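Local coordinates for cytokinesis protein 2 (Saccharomyces cerevisiae, PDB 4WPE), which mediates the cytoskeletal rearrangements required for cytokinesis, forming a double ring with the septins and later a ring that colocalizes with the medial actin ring, at residues Leu230-Lys233 / Leu234-Ala238; Phe237-Ser240 / Ser241-Tyr245; Gln99-Ile102 / Leu103-Ile107; Met40-Phe43 / Phe44-Ser48. All coordinates share one frame; numbering follows the deposited sequence.

Interaction 1 of 4, residues Leu230-Lys233 / Leu234-Ala238; sequences LQSK and LQQFA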
loop_
_atom_site.group_PDB
_atom_site.type_symbol
_atom_site.label_atom_id
_atom_site.label_comp_id
_atom_site.label_asym_id
_atom_site.label_seq_id
_atom_site.Cartn_x
_atom_site.Cartn_y
_atom_site.Cartn_z
ATOM N N LEU A 230 24.591 2.359 -6.407
ATOM C CA LEU A 230 23.590 2.231 -5.348
ATOM C C LEU A 230 22.995 3.589 -5.008
ATOM O O LEU A 230 21.813 3.698 -4.693
ATOM C CB LEU A 230 24.197 1.603 -4.092
ATOM C CG LEU A 230 24.652 0.144 -4.173
ATOM C CD1 LEU A 230 25.165 -0.329 -2.821
ATOM C CD2 LEU A 230 23.521 -0.747 -4.657
ATOM N N GLN A 231 23.822 4.624 -5.084
ATOM C CA GLN A 231 23.372 5.983 -4.809
ATOM C C GLN A 231 22.312 6.424 -5.820
ATOM O O GLN A 231 21.295 6.998 -5.442
ATOM C CB GLN A 231 24.561 6.944 -4.820
ATOM C CG GLN A 231 24.285 8.299 -4.195
ATOM C CD GLN A 231 25.549 9.121 -4.031
ATOM O OE1 GLN A 231 26.653 8.633 -4.269
ATOM N NE2 GLN A 231 25.394 10.375 -3.624
ATOM N N SER A 232 22.546 6.143 -7.099
ATOM C CA SER A 232 21.600 6.529 -8.147
ATOM C C SER A 232 20.351 5.657 -8.120
ATOM O O SER A 232 19.246 6.136 -8.376
ATOM C CB SER A 232 22.252 6.446 -9.530
ATOM O OG SER A 232 22.395 5.099 -9.946
ATOM N N LYS A 233 20.533 4.376 -7.813
ATOM C CA LYS A 233 19.417 3.438 -7.762
ATOM C C LYS A 233 18.459 3.762 -6.618
ATOM O O LYS A 233 17.272 3.451 -6.688
ATOM C CB LYS A 233 19.926 2.003 -7.628
ATOM C CG LYS A 233 20.376 1.389 -8.937
ATOM C CD LYS A 233 19.465 1.810 -10.078
ATOM C CE LYS A 233 19.951 1.255 -11.401
ATOM N NZ LYS A 233 19.124 1.740 -12.540
ATOM N N LEU A 234 18.973 4.391 -5.568
ATOM C CA LEU A 234 18.143 4.734 -4.423
ATOM C C LEU A 234 17.334 6.009 -4.658
ATOM O O LEU A 234 16.297 6.209 -4.023
ATOM C CB LEU A 234 18.999 4.875 -3.163
ATOM C CG LEU A 234 19.378 3.540 -2.510
ATOM C CD1 LEU A 234 20.269 3.747 -1.292
ATOM C CD2 LEU A 234 18.125 2.763 -2.132
ATOM N N GLN A 235 17.793 6.872 -5.561
ATOM C CA GLN A 235 16.988 8.039 -5.912
ATOM C C GLN A 235 15.893 7.574 -6.861
ATOM O O GLN A 235 14.726 7.915 -6.684
ATOM C CB GLN A 235 17.834 9.153 -6.544
ATOM C CG GLN A 235 17.564 10.583 -6.009
ATOM C CD GLN A 235 16.168 11.151 -6.302
ATOM O OE1 GLN A 235 15.254 10.441 -6.701
ATOM N NE2 GLN A 235 16.012 12.455 -6.096
ATOM N N GLN A 236 16.271 6.772 -7.853
ATOM C CA GLN A 236 15.299 6.178 -8.769
ATOM C C GLN A 236 14.188 5.487 -7.989
ATOM O O GLN A 236 13.026 5.494 -8.393
ATOM C CB GLN A 236 15.976 5.186 -9.710
ATOM C CG GLN A 236 16.846 5.841 -10.753
ATOM C CD GLN A 236 17.679 4.834 -11.511
ATOM O OE1 GLN A 236 17.213 3.739 -11.828
ATOM N NE2 GLN A 236 18.918 5.198 -11.807
ATOM N N PHE A 237 14.568 4.902 -6.860
ATOM C CA PHE A 237 13.626 4.367 -5.887
ATOM C C PHE A 237 12.797 5.484 -5.255
ATOM O O PHE A 237 11.566 5.441 -5.268
ATOM C CB PHE A 237 14.389 3.581 -4.818
ATOM C CG PHE A 237 13.567 3.218 -3.617
ATOM C CD1 PHE A 237 12.644 2.190 -3.676
ATOM C CD2 PHE A 237 13.751 3.883 -2.414
ATOM C CE1 PHE A 237 11.896 1.849 -2.561
ATOM C CE2 PHE A 237 13.012 3.548 -1.296
ATOM C CZ PHE A 237 12.082 2.530 -1.370
ATOM N N ALA A 238 13.481 6.492 -4.720
ATOM C CA ALA A 238 12.826 7.598 -4.020
ATOM C C ALA A 238 12.039 8.515 -4.954
ATOM O O ALA A 238 11.205 9.293 -4.498
ATOM C CB ALA A 238 13.855 8.412 -3.244
#
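On helix 170-259, one of the long helices of the F-BAR domain, Lys233 and Gln236 meet about one turn apart on the flank that touches helix 76-162. Lys233 NZ donates a hydrogen bond to Gln236 OE1 over 2.9 Å, and the C=O...N angle of 116° brings the ammonium group to the side of the amide oxygen, tilted 16° from the carbonyl plane. A bend in the lysine chain at chi2 (-38°) steers it toward the glutamine, and Lys233 CD also approaches Gln236 OE1, at 3.4 Å. The two side chains cross obliquely. Both residues suit a partly exposed flank: each offers a long aliphatic stem for packing and a polar end that can reach its neighbour. The stem of Gln236 begins over the previous turn, where its CG is 3.4 Å from Ser232 O. Ser232 O also accepts the backbone N of Gln236 at 3.1 Å and a weak bond from Gln235 N. On the buried side, Leu234 CG lies 3.3 Å from Leu230 O, and both leucines pack on helix 37-71. Gln231 NE2 donates to the carbonyl oxygens of Phe262 and Leu259 of the second subunit. Replacing Gln236 by an alanine would probably leave Lys233 NZ without its amide acceptor and the lysine chain freer to turn. Lys233 NZ makes a further, weak bond to Gln106 O, so two neutral oxygens probably share its charge and tether it modestly to helix 76-162.

Interaction 2 of 4, residues Phe237-Ser240 / Ser241-Tyr245; sequences FATS and SMETY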
loop_
_atom_site.group_PDB
_atom_site.type_symbol
_atom_site.label_atom_id
_atom_site.label_comp_id
_atom_site.label_asym_id
_atom_site.label_seq_id
_atom_site.Cartn_x
_atom_site.Cartn_y
_atom_site.Cartn_z
ATOM N N PHE A 237 14.568 4.902 -6.860
ATOM C CA PHE A 237 13.626 4.367 -5.887
ATOM C C PHE A 237 12.797 5.484 -5.255
ATOM O O PHE A 237 11.566 5.441 -5.268
ATOM C CB PHE A 237 14.389 3.581 -4.818
ATOM C CG PHE A 237 13.567 3.218 -3.617
ATOM C CD1 PHE A 237 12.644 2.190 -3.676
ATOM C CD2 PHE A 237 13.751 3.883 -2.414
ATOM C CE1 PHE A 237 11.896 1.849 -2.561
ATOM C CE2 PHE A 237 13.012 3.548 -1.296
ATOM C CZ PHE A 237 12.082 2.530 -1.370
ATOM N N ALA A 238 13.481 6.492 -4.720
ATOM C CA ALA A 238 12.826 7.598 -4.020
ATOM C C ALA A 238 12.039 8.515 -4.954
ATOM O O ALA A 238 11.205 9.293 -4.498
ATOM C CB ALA A 238 13.855 8.412 -3.244
ATOM N N THR A 239 12.308 8.431 -6.252
ATOM C CA THR A 239 11.595 9.251 -7.226
ATOM C C THR A 239 10.333 8.535 -7.699
ATOM O O THR A 239 9.261 9.137 -7.781
ATOM C CB THR A 239 12.491 9.603 -8.432
ATOM O OG1 THR A 239 13.452 10.591 -8.039
ATOM C CG2 THR A 239 11.663 10.156 -9.579
ATOM N N SER A 240 10.465 7.245 -7.994
ATOM C CA SER A 240 9.331 6.427 -8.412
ATOM C C SER A 240 8.260 6.388 -7.330
ATOM O O SER A 240 7.069 6.489 -7.619
ATOM C CB SER A 240 9.784 5.006 -8.747
ATOM O OG SER A 240 10.433 4.963 -10.007
ATOM N N SER A 241 8.695 6.244 -6.084
ATOM C CA SER A 241 7.782 6.254 -4.953
ATOM C C SER A 241 7.170 7.640 -4.791
ATOM O O SER A 241 5.974 7.778 -4.542
ATOM C CB SER A 241 8.505 5.834 -3.675
ATOM O OG SER A 241 9.028 4.522 -3.797
HETATM N N MSE A 242 8.003 8.665 -4.951
HETATM C CA MSE A 242 7.567 10.053 -4.835
HETATM C C MSE A 242 6.447 10.382 -5.814
HETATM O O MSE A 242 5.504 11.094 -5.474
HETATM C CB MSE A 242 8.742 11.005 -5.068
HETATM C CG MSE A 242 8.373 12.470 -4.961
HETATM SE SE MSE A 242 7.812 12.945 -3.159
HETATM C CE MSE A 242 9.572 13.262 -2.382
ATOM N N GLU A 243 6.560 9.863 -7.031
ATOM C CA GLU A 243 5.577 10.141 -8.069
ATOM C C GLU A 243 4.209 9.610 -7.669
ATOM O O GLU A 243 3.187 10.232 -7.958
ATOM C CB GLU A 243 6.018 9.539 -9.403
ATOM C CG GLU A 243 7.034 10.390 -10.150
ATOM C CD GLU A 243 7.625 9.676 -11.350
ATOM O OE1 GLU A 243 7.637 8.427 -11.352
ATOM O OE2 GLU A 243 8.076 10.364 -12.291
ATOM N N THR A 244 4.195 8.469 -6.989
ATOM C CA THR A 244 2.945 7.892 -6.512
ATOM C C THR A 244 2.303 8.754 -5.432
ATOM O O THR A 244 1.126 9.096 -5.518
ATOM C CB THR A 244 3.154 6.480 -5.951
ATOM O OG1 THR A 244 3.732 5.647 -6.963
ATOM C CG2 THR A 244 1.825 5.886 -5.504
ATOM N N TYR A 245 3.088 9.104 -4.419
ATOM C CA TYR A 245 2.591 9.867 -3.279
ATOM C C TYR A 245 2.072 11.238 -3.706
ATOM O O TYR A 245 1.085 11.734 -3.165
ATOM C CB TYR A 245 3.693 10.023 -2.225
ATOM C CG TYR A 245 4.337 8.714 -1.809
ATOM C CD1 TYR A 245 3.595 7.543 -1.735
ATOM C CD2 TYR A 245 5.693 8.651 -1.497
ATOM C CE1 TYR A 245 4.180 6.343 -1.358
ATOM C CE2 TYR A 245 6.287 7.457 -1.120
ATOM C CZ TYR A 245 5.525 6.307 -1.052
ATOM O OH TYR A 245 6.107 5.117 -0.679
#
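Ser241 lays its hydroxyl over one face of the Phe237 ring, with OG 4.1 Å above the plane and displaced toward the rim. Ser241 OG also gives a hydrogen bond to Phe237 O at 3.1 Å. It can do so because chi1 of -60° sets OG beside the backbone N of Ser241, pointing back along the helix toward the preceding turn. Phe237 O also accepts the backbone N of Ser241 at 3.1 Å, and the two donors approach from opposite faces of the carbonyl plane. A buried hydroxyl is thereby given a partner within its own helix, and a serine is small enough to leave room for the neighbouring helices. Ser240 follows the same pattern one residue earlier, its OG bonding to Gln236 O.

On the exposed flank the pairing is looser. Glu243 N bonds to Thr239 O at 2.9 Å, and Glu243 CG lies 3.5 Å from that oxygen as the extended acid continues outward. Its carboxylate carbon CD comes only within 4.4 Å of Thr239 CG2, a marginal touch suited to two residues at the solvent-facing side. Met242, a selenomethionine here, has its CG anti to the backbone N (chi1 -180°), which carries its chain away from the preceding turn toward Asp253 of the second subunit.

Ser241 itself packs on Arg47 and Gln99 of its own chain and on Met252 of the second subunit. A serine hydroxyl folded back onto the carbonyl four residues earlier is a common feature of helices, and here it lies inside the helical bundle of the F-BAR dimer.

Interaction 3 of 4, residues Gln99-Ile102 / Leu103-Ile107; sequences QSEI and LFRQI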
loop_
_atom_site.group_PDB
_atom_site.type_symbol
_atom_site.label_atom_id
_atom_site.label_comp_id
_atom_site.label_asym_id
_atom_site.label_seq_id
_atom_site.Cartn_x
_atom_site.Cartn_y
_atom_site.Cartn_z
ATOM N N GLN A 99 4.455 1.334 -10.257
ATOM C CA GLN A 99 5.579 1.445 -9.335
ATOM C C GLN A 99 6.203 0.079 -9.077
ATOM O O GLN A 99 7.425 -0.054 -8.995
ATOM C CB GLN A 99 5.129 2.075 -8.016
ATOM C CG GLN A 99 6.265 2.582 -7.140
ATOM C CD GLN A 99 5.845 2.755 -5.691
ATOM O OE1 GLN A 99 5.808 1.792 -4.923
ATOM N NE2 GLN A 99 5.508 3.982 -5.314
ATOM N N SER A 100 5.352 -0.935 -8.956
ATOM C CA SER A 100 5.800 -2.305 -8.727
ATOM C C SER A 100 6.687 -2.805 -9.859
ATOM O O SER A 100 7.738 -3.397 -9.620
ATOM C CB SER A 100 4.600 -3.238 -8.561
ATOM O OG SER A 100 5.014 -4.590 -8.474
ATOM N N GLU A 101 6.260 -2.561 -11.093
ATOM C CA GLU A 101 7.000 -3.027 -12.260
ATOM C C GLU A 101 8.354 -2.326 -12.391
ATOM O O GLU A 101 9.347 -2.958 -12.744
ATOM C CB GLU A 101 6.166 -2.832 -13.530
ATOM C CG GLU A 101 4.780 -3.461 -13.444
ATOM C CD GLU A 101 3.921 -3.187 -14.667
ATOM O OE1 GLU A 101 4.247 -2.252 -15.430
ATOM O OE2 GLU A 101 2.910 -3.899 -14.857
ATOM N N ILE A 102 8.398 -1.029 -12.103
ATOM C CA ILE A 102 9.662 -0.294 -12.126
ATOM C C ILE A 102 10.630 -0.893 -11.112
ATOM O O ILE A 102 11.829 -1.019 -11.369
ATOM C CB ILE A 102 9.467 1.202 -11.812
ATOM C CG1 ILE A 102 8.659 1.884 -12.913
ATOM C CG2 ILE A 102 10.812 1.902 -11.654
ATOM C CD1 ILE A 102 8.343 3.335 -12.616
ATOM N N LEU A 103 10.096 -1.277 -9.960
ATOM C CA LEU A 103 10.916 -1.827 -8.894
ATOM C C LEU A 103 11.523 -3.172 -9.289
ATOM O O LEU A 103 12.703 -3.409 -9.064
ATOM C CB LEU A 103 10.103 -1.966 -7.603
ATOM C CG LEU A 103 9.835 -0.655 -6.854
ATOM C CD1 LEU A 103 8.698 -0.811 -5.858
ATOM C CD2 LEU A 103 11.088 -0.158 -6.153
ATOM N N PHE A 104 10.730 -4.046 -9.896
ATOM C CA PHE A 104 11.209 -5.396 -10.165
ATOM C C PHE A 104 12.278 -5.459 -11.253
ATOM O O PHE A 104 13.220 -6.247 -11.154
ATOM C CB PHE A 104 10.049 -6.317 -10.546
ATOM C CG PHE A 104 10.464 -7.744 -10.761
ATOM C CD1 PHE A 104 10.648 -8.594 -9.682
ATOM C CD2 PHE A 104 10.685 -8.234 -12.039
ATOM C CE1 PHE A 104 11.038 -9.908 -9.872
ATOM C CE2 PHE A 104 11.075 -9.545 -12.236
ATOM C CZ PHE A 104 11.251 -10.383 -11.151
ATOM N N ARG A 105 12.144 -4.637 -12.288
ATOM C CA ARG A 105 12.988 -4.797 -13.469
ATOM C C ARG A 105 14.049 -3.714 -13.639
ATOM O O ARG A 105 15.187 -4.015 -13.992
ATOM C CB ARG A 105 12.115 -4.858 -14.723
ATOM C CG ARG A 105 10.670 -5.217 -14.440
ATOM C CD ARG A 105 10.007 -5.887 -15.628
ATOM N NE ARG A 105 8.614 -6.212 -15.345
ATOM C CZ ARG A 105 7.578 -5.618 -15.929
ATOM N NH1 ARG A 105 7.778 -4.674 -16.838
ATOM N NH2 ARG A 105 6.341 -5.973 -15.608
ATOM N N GLN A 106 13.695 -2.459 -13.396
ATOM C CA GLN A 106 14.662 -1.388 -13.614
ATOM C C GLN A 106 15.641 -1.205 -12.458
ATOM O O GLN A 106 16.783 -0.797 -12.674
ATOM C CB GLN A 106 13.950 -0.068 -13.887
ATOM C CG GLN A 106 12.910 -0.143 -14.980
ATOM C CD GLN A 106 12.181 1.167 -15.152
ATOM O OE1 GLN A 106 12.679 2.221 -14.756
ATOM N NE2 GLN A 106 10.991 1.110 -15.733
ATOM N N ILE A 107 15.212 -1.495 -11.235
ATOM C CA ILE A 107 16.105 -1.281 -10.105
ATOM C C ILE A 107 16.489 -2.579 -9.386
ATOM O O ILE A 107 17.623 -2.710 -8.946
ATOM C CB ILE A 107 15.506 -0.259 -9.099
ATOM C CG1 ILE A 107 14.162 -0.720 -8.566
ATOM C CG2 ILE A 107 15.330 1.097 -9.752
ATOM C CD1 ILE A 107 14.240 -1.397 -7.238
#
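Glu101 and Arg105 run side by side from successive turns of helix 76-162, pointing the same way. Glu101 CB lies 3.7 Å above one face of the Arg105 guanidinium, offset toward its rim, so the aliphatic base of the acid makes the touch. The charged ends fall short of a salt bridge: Glu101 OE2 and Arg105 NH2 are 4.1 Å apart, and the carboxylate and guanidinium planes differ by 34°. Beside them Gln106 crosses Ile102, its amide laid against the branched side chain, with OE1 of Gln106 3.6 Å from CG2 of Ile102 and NE2 of Gln106 3.7 Å from CG1.

The backbone beneath sets these positions. Ile102 O accepts Gln106 N at 3.1 Å and, weakly, Ile107 N at 3.4 Å. The second bond belongs to a wider, pi-type turn at 103-107, which interrupts the regular spacing of the helix.

Inward, Gln99 and Leu103 also lie side by side, and OE1 of Gln99 is 4.0 Å from CD1 of Leu103. Leucine suits this buried place because its branched end packs on Phe237, while Gln99 brings polar atoms that find partners: OE1 bonds to Arg47 NH1, and NE2 bonds weakly to Thr244 OG1. Ser100 OG is held by Ser48 O of helix 37-71.

The chemistry thus divides by depth. Outside, the attraction between Glu101 and Arg105 is probably weakened by distance and by solvent, whereas inside, the amide of Gln99 meets both a charged donor and a hydroxyl and so links three helices.

Interaction 4 of 4, residues Met40-Phe43 / Phe44-Ser48; sequences MILF and FKQRS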
loop_
_atom_site.group_PDB
_atom_site.type_symbol
_atom_site.label_atom_id
_atom_site.label_comp_id
_atom_site.label_asym_id
_atom_site.label_seq_id
_atom_site.Cartn_x
_atom_site.Cartn_y
_atom_site.Cartn_z
HETATM N N MSE A 40 19.936 -4.666 -0.112
HETATM C CA MSE A 40 19.039 -3.845 -0.916
HETATM C C MSE A 40 18.388 -4.647 -2.041
HETATM O O MSE A 40 17.218 -4.429 -2.363
HETATM C CB MSE A 40 19.787 -2.637 -1.486
HETATM C CG MSE A 40 19.935 -1.488 -0.496
HETATM SE SE MSE A 40 18.206 -0.895 0.204
HETATM C CE MSE A 40 18.817 0.420 1.507
ATOM N N ILE A 41 19.145 -5.571 -2.630
ATOM C CA ILE A 41 18.618 -6.444 -3.676
ATOM C C ILE A 41 17.371 -7.183 -3.198
ATOM O O ILE A 41 16.354 -7.213 -3.890
ATOM C CB ILE A 41 19.664 -7.477 -4.137
ATOM C CG1 ILE A 41 20.807 -6.789 -4.881
ATOM C CG2 ILE A 41 19.026 -8.516 -5.043
ATOM C CD1 ILE A 41 22.024 -7.680 -5.076
ATOM N N LEU A 42 17.450 -7.773 -2.009
ATOM C CA LEU A 42 16.315 -8.493 -1.446
ATOM C C LEU A 42 15.181 -7.536 -1.106
ATOM O O LEU A 42 14.013 -7.846 -1.333
ATOM C CB LEU A 42 16.730 -9.276 -0.200
ATOM C CG LEU A 42 15.657 -10.210 0.371
ATOM C CD1 LEU A 42 15.434 -11.405 -0.546
ATOM C CD2 LEU A 42 16.017 -10.665 1.777
ATOM N N PHE A 43 15.532 -6.374 -0.560
ATOM C CA PHE A 43 14.538 -5.369 -0.199
ATOM C C PHE A 43 13.748 -4.906 -1.417
ATOM O O PHE A 43 12.522 -4.841 -1.380
ATOM C CB PHE A 43 15.202 -4.166 0.475
ATOM C CG PHE A 43 14.263 -3.013 0.713
ATOM C CD1 PHE A 43 13.283 -3.089 1.691
ATOM C CD2 PHE A 43 14.359 -1.857 -0.043
ATOM C CE1 PHE A 43 12.422 -2.035 1.913
ATOM C CE2 PHE A 43 13.501 -0.799 0.172
ATOM C CZ PHE A 43 12.530 -0.887 1.151
ATOM N N PHE A 44 14.464 -4.587 -2.491
ATOM C CA PHE A 44 13.852 -4.152 -3.741
ATOM C C PHE A 44 12.886 -5.195 -4.282
ATOM O O PHE A 44 11.810 -4.863 -4.779
ATOM C CB PHE A 44 14.930 -3.859 -4.785
ATOM C CG PHE A 44 15.696 -2.593 -4.530
ATOM C CD1 PHE A 44 17.022 -2.482 -4.918
ATOM C CD2 PHE A 44 15.087 -1.506 -3.922
ATOM C CE1 PHE A 44 17.733 -1.317 -4.694
ATOM C CE2 PHE A 44 15.790 -0.336 -3.698
ATOM C CZ PHE A 44 17.115 -0.243 -4.083
ATOM N N LYS A 45 13.280 -6.459 -4.180
ATOM C CA LYS A 45 12.451 -7.557 -4.657
ATOM C C LYS A 45 11.167 -7.674 -3.843
ATOM O O LYS A 45 10.070 -7.664 -4.400
ATOM C CB LYS A 45 13.226 -8.873 -4.604
ATOM C CG LYS A 45 12.442 -10.070 -5.107
ATOM C CD LYS A 45 13.290 -11.330 -5.103
ATOM C CE LYS A 45 12.542 -12.486 -5.744
ATOM N NZ LYS A 45 13.051 -13.802 -5.273
ATOM N N GLN A 46 11.311 -7.780 -2.525
ATOM C CA GLN A 46 10.164 -7.946 -1.637
ATOM C C GLN A 46 9.230 -6.744 -1.689
ATOM O O GLN A 46 8.010 -6.896 -1.689
ATOM C CB GLN A 46 10.626 -8.186 -0.201
ATOM C CG GLN A 46 11.412 -9.468 -0.017
ATOM C CD GLN A 46 11.293 -10.018 1.392
ATOM O OE1 GLN A 46 12.263 -10.028 2.155
ATOM N NE2 GLN A 46 10.098 -10.486 1.745
ATOM N N ARG A 47 9.816 -5.553 -1.727
ATOM C CA ARG A 47 9.056 -4.319 -1.879
ATOM C C ARG A 47 8.279 -4.307 -3.200
ATOM O O ARG A 47 7.137 -3.854 -3.252
ATOM C CB ARG A 47 9.995 -3.115 -1.800
ATOM C CG ARG A 47 9.358 -1.788 -2.137
ATOM C CD ARG A 47 8.564 -1.235 -0.978
ATOM N NE ARG A 47 8.718 0.212 -0.883
ATOM C CZ ARG A 47 8.016 1.085 -1.596
ATOM N NH1 ARG A 47 7.110 0.657 -2.462
ATOM N NH2 ARG A 47 8.223 2.387 -1.446
ATOM N N SER A 48 8.905 -4.808 -4.260
ATOM C CA SER A 48 8.248 -4.910 -5.560
ATOM C C SER A 48 7.056 -5.855 -5.491
ATOM O O SER A 48 5.975 -5.550 -6.001
ATOM C CB SER A 48 9.229 -5.395 -6.628
ATOM O OG SER A 48 9.178 -6.808 -6.753
#
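Phe44 climbs back over Met40, the residue one turn earlier on helix 37-71. CB of Phe44 lies 3.4 Å from Met40 O, the oxygen that also accepts Phe44 N at 2.8 Å. With chi1 at -73°, CG of Phe44 stands beside the backbone N, which brings it within 3.2 Å of Met40 O. Of the two ortho carbons CD1 stays nearer to Met40 O, while CD2 of Phe44 also meets CD2 of the Phe43 ring at 4.0 Å. Beyond CD1, CE1 of Phe44 touches CB of Met40, also at 4.0 Å. The selenium of Met40, a selenomethionine here, is 4.9 Å from the centroid of the Phe44 ring and 26° off the ring normal, an oblique Met-aromatic contact. At the tip, CZ reaches Leu234 of helix 170-259, while Ile107 of helix 76-162 packs against the ring, so the aromatic wedge sits where helices 37-71, 76-162 and 170-259 of the F-BAR subunit meet. A large, flat, apolar side chain suits that junction, and an alanine in its place would probably open a gap between Met40, Leu234 and Ile107 and leave the selenium without this ring beside it.

Phe43 turns to a different side of the helix and packs on Ile61 of the second subunit. Arg47 CB lies over one face of its ring, and the edge of the Arg47 guanidinium approaches Phe43 CZ, 4.5 Å from NE. Arg47 forms salt bridges through NH1 to Glu51 and through NE to Glu89 of the second subunit.

In the fold
Interactions 1 and 2 follow each other along helix 170-259, their centres 10 Å apart, and share Phe237 and Ala238. Interaction 3 on helix 76-162 and interaction 4 on helix 37-71 lie beside them, also with centres 10 Å apart. Phe237 is the common hub: its CD1 is 3.8 Å from Leu103 CD2 of interaction 3, and its CZ is 3.9 Å from Phe43 CE2 of interaction 4. Arg47 of interaction 4 packs against interaction 2, its NH2 3.3 Å from Ser241 OG and 3.5 Å from Tyr245 OH, and Ser240 OG of interaction 2 packs 3.5 Å from Ile102 CG2 of interaction 3. Interactions 1, 2 and 4 also touch the second subunit, whereas interaction 3 does not.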